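Local coordinates for amyloid beta A4 protein-binding family B member 1 (Homo sapiens, PDB 2HO2), which binds polyproline segments, such as that of hMena, through its WW domain and probably acts as an adaptor, at residues L4-D13 / H21-P32. Numbering follows the deposited sequence.
Sequences LPAGWMRVQD and HIPTGTTQWEPP
Trp8 is held between Pro32 and His21, one over each face of its indole. Pro32 CB lies 3.4 Å from Trp8 CE2, over the five-membered ring. On the opposite face, His21 CB sits 3.5 Å from the centroid of the Trp8 six-membered ring, almost on the ring normal. Both are CH-pi contacts. The imidazole itself meets the indole obliquely, with planes 49° apart. Gln28 comes across at about a right angle, its OE1 3.4 Å from Trp8 CH2. The Gln28 amide is fixed by a bond of 2.9 Å from its NE2 to Glu30 O. Leu4 CD2 and Pro5 CD lie against Pro32 CG.

The backbones join where Ile22 N donates to Gly7 O, 2.8 Å away and nearly straight at 161°. Trp8 and His21 form an antiparallel non-hydrogen-bonded pair, which puts His21 CB over the indole. With CG anti to the backbone N (chi1 -175°), His21 brings CD2 beside Trp8 NE1 and turns ND1 to bond Thr24 OG1 at 2.7 Å. Pro23 CD covers one imidazole face. Tyr19 of the central strand 17-21 also packs on Trp8 and Pro32. Trp29 hydrogen-bonds the backbone of the bound peptide through NE1. The first tryptophan clasped by the C-terminal proline, while the second, Trp29, meets the ligand, is the signature of the three-stranded antiparallel WW fold.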
ATOM      1  N   LEU A   4      -8.880   6.293   2.110  1.00 24.41           N
ATOM      2  CA  LEU A   4      -8.717   4.910   2.491  1.00 22.51           C
ATOM      3  C   LEU A   4      -8.880   4.740   3.977  1.00 21.23           C
ATOM      4  O   LEU A   4      -8.785   5.718   4.732  1.00 21.39           O
ATOM      5  CB  LEU A   4      -7.315   4.450   2.073  1.00 19.98           C
ATOM      6  CG  LEU A   4      -6.953   4.431   0.590  1.00 20.31           C
ATOM      7  CD1 LEU A   4      -5.537   4.014   0.404  1.00 20.29           C
ATOM      8  CD2 LEU A   4      -7.890   3.517  -0.193  1.00 22.41           C
ATOM      9  N   PRO A   5      -9.109   3.497   4.449  1.00 20.75           N
ATOM     10  CA  PRO A   5      -9.231   3.310   5.836  1.00 20.52           C
ATOM     11  C   PRO A   5      -7.957   3.687   6.524  1.00 19.90           C
ATOM     12  O   PRO A   5      -6.856   3.682   5.933  1.00 19.16           O
ATOM     13  CB  PRO A   5      -9.550   1.811   5.955  1.00 21.55           C
ATOM     14  CG  PRO A   5     -10.138   1.466   4.724  1.00 21.94           C
ATOM     15  CD  PRO A   5      -9.294   2.220   3.762  1.00 20.51           C
ATOM     16  N   ALA A   6      -8.053   3.983   7.797  1.00 20.11           N
ATOM     17  CA  ALA A   6      -6.939   4.358   8.593  1.00 20.47           C
ATOM     18  C   ALA A   6      -5.811   3.346   8.443  1.00 19.17           C
ATOM     19  O   ALA A   6      -5.998   2.118   8.462  1.00 21.91           O
ATOM     20  CB  ALA A   6      -7.394   4.453  10.083  1.00 22.15           C
ATOM     21  N   GLY A   7      -4.616   3.874   8.287  1.00 18.60           N
ATOM     22  CA  GLY A   7      -3.416   3.056   8.185  1.00 17.80           C
ATOM     23  C   GLY A   7      -2.962   2.702   6.786  1.00 16.92           C
ATOM     24  O   GLY A   7      -1.875   2.237   6.664  1.00 17.86           O
ATOM     25  N   TRP A   8      -3.811   2.900   5.784  1.00 16.20           N
ATOM     26  CA  TRP A   8      -3.492   2.483   4.416  1.00 15.62           C
ATOM     27  C   TRP A   8      -3.018   3.648   3.588  1.00 16.05           C
ATOM     28  O   TRP A   8      -3.542   4.766   3.653  1.00 18.59           O
ATOM     29  CB  TRP A   8      -4.735   1.868   3.783  1.00 14.34           C
ATOM     30  CG  TRP A   8      -5.102   0.550   4.280  1.00 14.18           C
ATOM     31  CD1 TRP A   8      -6.058   0.243   5.226  1.00 15.12           C
ATOM     32  CD2 TRP A   8      -4.615  -0.695   3.823  1.00 12.86           C
ATOM     33  NE1 TRP A   8      -6.172  -1.099   5.385  1.00 15.05           N
ATOM     34  CE2 TRP A   8      -5.314  -1.708   4.509  1.00 13.37           C
ATOM     35  CE3 TRP A   8      -3.665  -1.074   2.859  1.00 13.06           C
ATOM     36  CZ2 TRP A   8      -5.076  -3.033   4.292  1.00 13.56           C
ATOM     37  CZ3 TRP A   8      -3.421  -2.434   2.654  1.00 13.01           C
ATOM     38  CH2 TRP A   8      -4.142  -3.384   3.357  1.00 14.31           C
ATOM     39  N   MET A   9      -2.065   3.342   2.714  1.00 16.04           N
ATOM     40  CA  MET A   9      -1.640   4.268   1.675  0.50 17.50           C
ATOM     41  C   MET A   9      -1.527   3.567   0.343  1.00 15.13           C
ATOM     42  O   MET A   9      -1.242   2.394   0.199  1.00 14.54           O
ATOM     43  CB  MET A   9      -0.300   4.939   1.980  0.50 18.77           C
ATOM     44  CG  MET A   9      -0.189   5.522   3.353  0.50 20.59           C
ATOM     45  SD  MET A   9       1.070   6.787   3.625  0.50 22.94           S
ATOM     46  CE  MET A   9       0.406   7.516   5.122  0.50 21.20           C
ATOM     47  N   ARG A  10      -1.795   4.341  -0.663  1.00 16.45           N
ATOM     48  CA  ARG A  10      -1.654   3.941  -2.041  1.00 16.00           C
ATOM     49  C   ARG A  10      -0.211   4.141  -2.522  1.00 15.24           C
ATOM     50  O   ARG A  10       0.384   5.189  -2.334  1.00 17.69           O
ATOM     51  CB  ARG A  10      -2.624   4.826  -2.878  1.00 19.35           C
ATOM     52  CG  ARG A  10      -3.088   4.328  -4.079  1.00 22.01           C
ATOM     53  CD  ARG A  10      -4.135   5.366  -4.665  1.00 22.29           C
ATOM     54  NE  ARG A  10      -5.545   5.141  -4.297  1.00 25.00           N
ATOM     55  CZ  ARG A  10      -6.262   5.847  -3.428  1.00 25.20           C
ATOM     56  NH1 ARG A  10      -5.771   6.863  -2.711  1.00 26.72           N
ATOM     57  NH2 ARG A  10      -7.513   5.488  -3.230  1.00 28.38           N
ATOM     58  N   VAL A  11       0.348   3.111  -3.133  1.00 15.45           N
ATOM     59  CA  VAL A  11       1.713   3.109  -3.677  1.00 16.03           C
ATOM     60  C   VAL A  11       1.626   2.909  -5.174  1.00 16.81           C
ATOM     61  O   VAL A  11       0.973   2.001  -5.632  1.00 14.86           O
ATOM     62  CB  VAL A  11       2.568   2.002  -3.014  1.00 15.37           C
ATOM     63  CG1 VAL A  11       3.980   2.062  -3.535  1.00 17.53           C
ATOM     64  CG2 VAL A  11       2.508   2.164  -1.471  1.00 16.86           C
ATOM     65  N   GLN A  12       2.289   3.739  -5.970  1.00 21.23           N
ATOM     66  CA  GLN A  12       2.365   3.467  -7.441  1.00 23.66           C
ATOM     67  C   GLN A  12       3.621   2.687  -7.908  1.00 25.36           C
ATOM     68  O   GLN A  12       4.743   2.926  -7.456  1.00 30.38           O
ATOM     69  CB  GLN A  12       2.198   4.723  -8.263  1.00 25.37           C
ATOM     70  CG  GLN A  12       0.981   5.562  -7.782  1.00 22.57           C
ATOM     71  CD  GLN A  12       0.414   6.539  -8.862  0.20 22.03           C
ATOM     72  OE1 GLN A  12       0.791   6.501 -10.047  0.20 17.38           O
ATOM     73  NE2 GLN A  12      -0.504   7.406  -8.439  0.20 22.35           N
ATOM     74  N   ASP A  13       3.494   1.628  -8.698  1.00 27.94           N
ATOM     75  CA  ASP A  13       4.732   1.096  -9.270  1.00 28.81           C
ATOM     76  C   ASP A  13       4.493   1.006 -10.753  1.00 28.15           C
ATOM     77  O   ASP A  13       3.480   1.521 -11.192  1.00 27.32           O
ATOM     78  CB  ASP A  13       5.207  -0.186  -8.613  1.00 30.30           C
ATOM     79  CG  ASP A  13       4.443  -1.398  -9.037  1.00 32.06           C
ATOM     80  OD1 ASP A  13       3.459  -1.287  -9.793  1.00 40.17           O
ATOM     81  OD2 ASP A  13       4.895  -2.484  -8.629  1.00 34.93           O
ATOM     82  N   HIS A  21      -0.418  -1.207   4.150  1.00 11.68           N
ATOM     83  CA  HIS A  21      -0.987  -0.979   5.494  1.00 12.91           C
ATOM     84  C   HIS A  21       0.186  -0.707   6.396  1.00 13.92           C
ATOM     85  O   HIS A  21       0.950  -1.592   6.736  1.00 13.94           O
ATOM     86  CB  HIS A  21      -1.737  -2.189   5.940  1.00 12.00           C
ATOM     87  CG  HIS A  21      -2.437  -2.008   7.245  1.00 12.22           C
ATOM     88  ND1 HIS A  21      -2.090  -2.736   8.360  1.00 13.69           N
ATOM     89  CD2 HIS A  21      -3.478  -1.218   7.569  1.00 12.87           C
ATOM     90  CE1 HIS A  21      -2.913  -2.393   9.328  1.00 13.67           C
ATOM     91  NE2 HIS A  21      -3.746  -1.451   8.884  1.00 14.71           N
ATOM     92  N   ILE A  22       0.326   0.540   6.793  1.00 14.20           N
ATOM     93  CA  ILE A  22       1.500   0.961   7.571  0.50 15.38           C
ATOM     94  C   ILE A  22       1.686   0.205   8.884  1.00 16.25           C
ATOM     95  O   ILE A  22       2.774  -0.188   9.208  1.00 17.07           O
ATOM     96  CB  ILE A  22       1.465   2.475   7.850  0.50 16.23           C
ATOM     97  CG1 ILE A  22       2.170   3.209   6.702  0.50 18.58           C
ATOM     98  CG2 ILE A  22       2.117   2.812   9.204  0.50 15.20           C
ATOM     99  CD1 ILE A  22       1.456   3.078   5.343  0.50 17.99           C
ATOM    100  N   PRO A  23       0.613  -0.021   9.660  1.00 14.89           N
ATOM    101  CA  PRO A  23       0.874  -0.683  10.952  1.00 15.84           C
ATOM    102  C   PRO A  23       1.415  -2.081  10.889  1.00 16.97           C
ATOM    103  O   PRO A  23       2.094  -2.556  11.792  1.00 16.87           O
ATOM    104  CB  PRO A  23      -0.543  -0.682  11.598  1.00 15.40           C
ATOM    105  CG  PRO A  23      -1.203   0.522  11.035  1.00 16.15           C
ATOM    106  CD  PRO A  23      -0.760   0.482   9.562  1.00 15.19           C
ATOM    107  N   THR A  24       1.089  -2.792   9.836  1.00 14.25           N
ATOM    108  CA  THR A  24       1.532  -4.193   9.702  1.00 14.97           C
ATOM    109  C   THR A  24       2.618  -4.415   8.681  1.00 15.51           C
ATOM    110  O   THR A  24       3.285  -5.461   8.720  1.00 16.92           O
ATOM    111  CB  THR A  24       0.337  -5.102   9.406  1.00 14.16           C
ATOM    112  OG1 THR A  24      -0.235  -4.732   8.132  1.00 13.05           O
ATOM    113  CG2 THR A  24      -0.731  -5.112  10.502  1.00 15.03           C
ATOM    114  N   GLY A  25       2.745  -3.525   7.685  1.00 14.26           N
ATOM    115  CA  GLY A  25       3.643  -3.810   6.547  1.00 14.96           C
ATOM    116  C   GLY A  25       2.976  -4.658   5.472  1.00 14.26           C
ATOM    117  O   GLY A  25       3.665  -5.016   4.494  1.00 16.29           O
ATOM    118  N   THR A  26       1.688  -4.937   5.608  1.00 13.20           N
ATOM    119  CA  THR A  26       0.963  -5.672   4.572  1.00 12.62           C
ATOM    120  C   THR A  26       0.926  -4.890   3.275  1.00 12.17           C
ATOM    121  O   THR A  26       0.673  -3.682   3.304  1.00 12.62           O
ATOM    122  CB  THR A  26      -0.478  -5.994   5.054  1.00 12.21           C
ATOM    123  OG1 THR A  26      -0.440  -6.787   6.247  1.00 14.36           O
ATOM    124  CG2 THR A  26      -1.244  -6.769   4.013  1.00 13.11           C
ATOM    125  N   THR A  27       1.084  -5.565   2.147  1.00 12.25           N
ATOM    126  CA  THR A  27       0.839  -4.960   0.874  1.00 11.37           C
ATOM    127  C   THR A  27      -0.136  -5.852   0.123  1.00 11.79           C
ATOM    128  O   THR A  27      -0.108  -7.074   0.254  1.00 13.01           O
ATOM    129  CB  THR A  27       2.138  -4.662   0.085  1.00 11.33           C
ATOM    130  OG1 THR A  27       2.825  -5.880  -0.053  1.00 12.54           O
ATOM    131  CG2 THR A  27       2.985  -3.592   0.803  1.00 12.10           C
ATOM    132  N   GLN A  28      -0.953  -5.229  -0.706  1.00 12.44           N
ATOM    133  CA  GLN A  28      -1.944  -5.980  -1.491  1.00 12.20           C
ATOM    134  C   GLN A  28      -2.367  -5.177  -2.687  1.00 12.76           C
ATOM    135  O   GLN A  28      -2.360  -3.937  -2.696  1.00 12.42           O
ATOM    136  CB  GLN A  28      -3.156  -6.312  -0.620  1.00 14.07           C
ATOM    137  CG  GLN A  28      -3.973  -5.136  -0.134  1.00 13.10           C
ATOM    138  CD  GLN A  28      -5.044  -5.589   0.835  1.00 13.74           C
ATOM    139  OE1 GLN A  28      -4.771  -6.327   1.772  1.00 15.91           O
ATOM    140  NE2 GLN A  28      -6.252  -5.093   0.641  1.00 15.17           N
ATOM    141  N   TRP A  29      -2.821  -5.893  -3.697  1.00 12.98           N
ATOM    142  CA  TRP A  29      -3.376  -5.288  -4.898  1.00 13.02           C
ATOM    143  C   TRP A  29      -4.826  -4.858  -4.760  1.00 13.40           C
ATOM    144  O   TRP A  29      -5.265  -3.948  -5.405  1.00 14.23           O
ATOM    145  CB  TRP A  29      -3.210  -6.211  -6.115  1.00 13.95           C
ATOM    146  CG  TRP A  29      -1.768  -6.366  -6.500  1.00 14.37           C
ATOM    147  CD1 TRP A  29      -0.960  -7.421  -6.196  1.00 15.41           C
ATOM    148  CD2 TRP A  29      -0.970  -5.432  -7.221  1.00 15.49           C
ATOM    149  NE1 TRP A  29       0.311  -7.190  -6.703  1.00 15.99           N
ATOM    150  CE2 TRP A  29       0.346  -5.974  -7.307  1.00 17.29           C
ATOM    151  CE3 TRP A  29      -1.208  -4.181  -7.756  1.00 15.82           C
ATOM    152  CZ2 TRP A  29       1.363  -5.352  -8.014  1.00 17.96           C
ATOM    153  CZ3 TRP A  29      -0.161  -3.528  -8.390  1.00 17.28           C
ATOM    154  CH2 TRP A  29       1.101  -4.117  -8.475  1.00 17.58           C
ATOM    155  N   GLU A  30      -5.583  -5.549  -3.937  1.00 14.53           N
ATOM    156  CA  GLU A  30      -7.002  -5.248  -3.760  1.00 15.34           C
ATOM    157  C   GLU A  30      -7.177  -3.971  -2.954  1.00 14.44           C
ATOM    158  O   GLU A  30      -6.562  -3.800  -1.906  1.00 13.90           O
ATOM    159  CB  GLU A  30      -7.653  -6.413  -2.962  1.00 18.14           C
ATOM    160  CG  GLU A  30      -7.603  -7.721  -3.605  0.70 20.29           C
ATOM    161  CD  GLU A  30      -6.358  -8.561  -3.431  0.60 20.16           C
ATOM    162  OE1 GLU A  30      -5.405  -8.126  -2.738  0.80 18.40           O
ATOM    163  OE2 GLU A  30      -6.341  -9.695  -4.061  0.50 22.18           O
ATOM    164  N   PRO A  31      -8.063  -3.056  -3.377  1.00 14.90           N
ATOM    165  CA  PRO A  31      -8.337  -1.885  -2.574  1.00 16.12           C
ATOM    166  C   PRO A  31      -8.856  -2.287  -1.187  1.00 16.95           C
ATOM    167  O   PRO A  31      -9.693  -3.181  -1.069  1.00 18.81           O
ATOM    168  CB  PRO A  31      -9.367  -1.157  -3.394  1.00 16.69           C
ATOM    169  CG  PRO A  31      -9.146  -1.543  -4.771  1.00 18.74           C
ATOM    170  CD  PRO A  31      -8.717  -2.973  -4.696  1.00 16.39           C
ATOM    171  N   PRO A  32      -8.386  -1.615  -0.139  1.00 15.37           N
ATOM    172  CA  PRO A  32      -8.730  -2.002   1.193  1.00 16.66           C
ATOM    173  C   PRO A  32     -10.083  -1.475   1.697  1.00 17.87           C
ATOM    174  O   PRO A  32     -10.499  -1.801   2.823  1.00 21.16           O
ATOM    175  CB  PRO A  32      -7.603  -1.390   2.007  1.00 17.14           C
ATOM    176  CG  PRO A  32      -7.234  -0.221   1.279  1.00 16.15           C
ATOM    177  CD  PRO A  32      -7.358  -0.582  -0.184  1.00 15.23           C
TER